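Local coordinates for protein mannose recognizing lectin (Marasmius oreades, PDB 4TKC) that binds mannose and probably acts as a carbohydrate-recognising lectin of the bulb-type family, at residues A22-S25 with V30-R33. Residues are numbered along the deposited sequence; the frame is centred on the assembly and turned at random.
Sequences ALIS and VEFR
Leu-23 and Phe-32 face each other as an antiparallel hydrogen-bonded pair. Leu-23 N donates to Phe-32 O at 2.9 Å, with a bent N-H...O angle of 141°. Phe-32 N returns a straighter bond to Leu-23 O, also 2.9 Å. Their side chains run alongside each other on one face, and Leu-23 CD1 meets Phe-32 CD2 obliquely at 4.0 Å. Toward the turn, Ser-25 N donates to Val-30 O at 2.8 Å, almost linearly. Ser-25 OG sits between its backbone N and carbonyl carbon (chi1 64°), which brings it 3.0 Å from Val-30 N, whose hydrogen bond it accepts. This OG is also hydrogen-bonded to Ser-27 OG in the turn. The hairpin supplies the first two strands of one four-stranded sheet of the beta-prism II fold. Val-4 and Gly-8 border its outer strand through backbone hydrogen bonds. On the other face, Glu-31 CG packs 3.6 Å from Ala-22 CB, and Ile-24 CD1 lies 3.9 Å from Glu-31 CB. Arg-33 NE forms a salt bridge to Glu-31 OE1 at 2.8 Å, from above the carboxylate plane. Further out, His-5 NE2 is hydrogen-bonded to Glu-31 OE2, and Asp-46 OD1 forms a salt bridge with Arg-33 NH2. Ile-17 and Leu-93, from the two other sheets, touch both Leu-23 and Phe-32.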
ATOM      1  N   ALA A  22      -8.793   1.597  -2.974  1.00 15.89           N
ATOM      2  CA  ALA A  22      -9.001   2.734  -3.917  1.00 15.67           C
ATOM      3  C   ALA A  22      -8.527   4.036  -3.315  1.00 14.04           C
ATOM      4  O   ALA A  22      -8.540   4.189  -2.076  1.00 15.41           O
ATOM      5  CB  ALA A  22     -10.464   2.838  -4.325  1.00 15.79           C
ATOM      6  N   LEU A  23      -8.192   5.011  -4.180  1.00 15.77           N
ATOM      7  CA  LEU A  23      -8.150   6.410  -3.766  1.00 14.54           C
ATOM      8  C   LEU A  23      -9.583   6.948  -3.917  1.00 14.84           C
ATOM      9  O   LEU A  23     -10.312   6.494  -4.795  1.00 16.60           O
ATOM     10  CB  LEU A  23      -7.251   7.274  -4.676  1.00 15.23           C
ATOM     11  CG  LEU A  23      -5.822   6.747  -4.835  1.00 15.26           C
ATOM     12  CD1 LEU A  23      -4.945   7.592  -5.744  1.00 15.74           C
ATOM     13  CD2 LEU A  23      -5.202   6.642  -3.452  1.00 15.90           C
ATOM     14  N   ILE A  24      -9.916   7.921  -3.077  1.00 14.78           N
ATOM     15  CA  ILE A  24     -11.221   8.589  -3.129  1.00 15.78           C
ATOM     16  C   ILE A  24     -11.016  10.096  -3.034  1.00 15.43           C
ATOM     17  O   ILE A  24     -10.193  10.596  -2.296  1.00 16.59           O
ATOM     18  CB  ILE A  24     -12.148   8.064  -1.979  1.00 16.41           C
ATOM     19  CG1 ILE A  24     -13.595   8.566  -2.094  1.00 18.16           C
ATOM     20  CG2 ILE A  24     -11.554   8.365  -0.605  1.00 18.84           C
ATOM     21  CD1 ILE A  24     -14.328   7.991  -3.278  1.00 17.16           C
ATOM     22  N   SER A  25     -11.697  10.821  -3.925  1.00 15.39           N
ATOM     23  CA  SER A  25     -11.700  12.292  -3.863  1.00 17.53           C
ATOM     24  C   SER A  25     -12.323  12.768  -2.551  1.00 15.59           C
ATOM     25  O   SER A  25     -13.182  12.080  -1.960  1.00 16.90           O
ATOM     26  CB  SER A  25     -12.426  12.937  -5.061  1.00 17.08           C
ATOM     27  OG  SER A  25     -13.802  12.600  -5.063  1.00 17.61           O
ATOM     28  N   VAL A  30     -15.271  10.735  -6.902  1.00 17.32           N
ATOM     29  CA  VAL A  30     -14.300  10.243  -7.867  1.00 17.11           C
ATOM     30  C   VAL A  30     -13.439   9.191  -7.147  1.00 14.54           C
ATOM     31  O   VAL A  30     -12.920   9.482  -6.079  1.00 16.05           O
ATOM     32  CB  VAL A  30     -13.405  11.381  -8.405  1.00 15.88           C
ATOM     33  CG1 VAL A  30     -12.523  10.871  -9.548  1.00 18.17           C
ATOM     34  CG2 VAL A  30     -14.252  12.578  -8.897  1.00 18.27           C
ATOM     35  N   GLU A  31     -13.362   7.998  -7.733  1.00 16.83           N
ATOM     36  CA  GLU A  31     -12.710   6.860  -7.078  1.00 15.94           C
ATOM     37  C   GLU A  31     -11.818   6.175  -8.095  1.00 14.87           C
ATOM     38  O   GLU A  31     -12.253   5.746  -9.175  1.00 16.38           O
ATOM     39  CB  GLU A  31     -13.778   5.912  -6.533  1.00 17.34           C
ATOM     40  CG  GLU A  31     -13.218   4.877  -5.554  1.00 19.00           C
ATOM     41  CD  GLU A  31     -14.310   4.051  -4.919  1.00 18.31           C
ATOM     42  OE1 GLU A  31     -15.170   3.545  -5.661  1.00 20.65           O
ATOM     43  OE2 GLU A  31     -14.226   3.789  -3.703  1.00 19.27           O
ATOM     44  N   PHE A  32     -10.581   5.908  -7.659  1.00 15.20           N
ATOM     45  CA  PHE A  32      -9.570   5.246  -8.459  1.00 13.93           C
ATOM     46  C   PHE A  32      -9.328   3.880  -7.808  1.00 14.42           C
ATOM     47  O   PHE A  32      -8.704   3.753  -6.736  1.00 16.30           O
ATOM     48  CB  PHE A  32      -8.287   6.047  -8.476  1.00 13.92           C
ATOM     49  CG  PHE A  32      -7.192   5.435  -9.305  1.00 15.00           C
ATOM     50  CD1 PHE A  32      -7.386   5.103 -10.639  1.00 15.00           C
ATOM     51  CD2 PHE A  32      -5.991   5.075  -8.720  1.00 18.11           C
ATOM     52  CE1 PHE A  32      -6.370   4.575 -11.406  1.00 17.35           C
ATOM     53  CE2 PHE A  32      -4.979   4.529  -9.482  1.00 19.93           C
ATOM     54  CZ  PHE A  32      -5.168   4.288 -10.823  1.00 17.06           C
ATOM     55  N   ARG A  33      -9.828   2.849  -8.478  1.00 15.08           N
ATOM     56  CA  ARG A  33      -9.959   1.510  -7.903  1.00 16.11           C
ATOM     57  C   ARG A  33      -9.026   0.520  -8.549  1.00 15.67           C
ATOM     58  O   ARG A  33      -8.842   0.517  -9.771  1.00 16.17           O
ATOM     59  CB  ARG A  33     -11.368   0.988  -8.254  1.00 23.16           C
ATOM     60  CG  ARG A  33     -12.530   1.840  -7.847  1.00 23.72           C
ATOM     61  CD  ARG A  33     -13.820   1.336  -8.483  1.00 21.38           C
ATOM     62  NE  ARG A  33     -14.921   2.183  -8.042  1.00 26.81           N
ATOM     63  CZ  ARG A  33     -16.184   2.077  -8.429  1.00 26.51           C
ATOM     64  NH1 ARG A  33     -16.532   1.194  -9.375  1.00 27.82           N
ATOM     65  NH2 ARG A  33     -17.089   2.904  -7.887  1.00 32.53           N
TER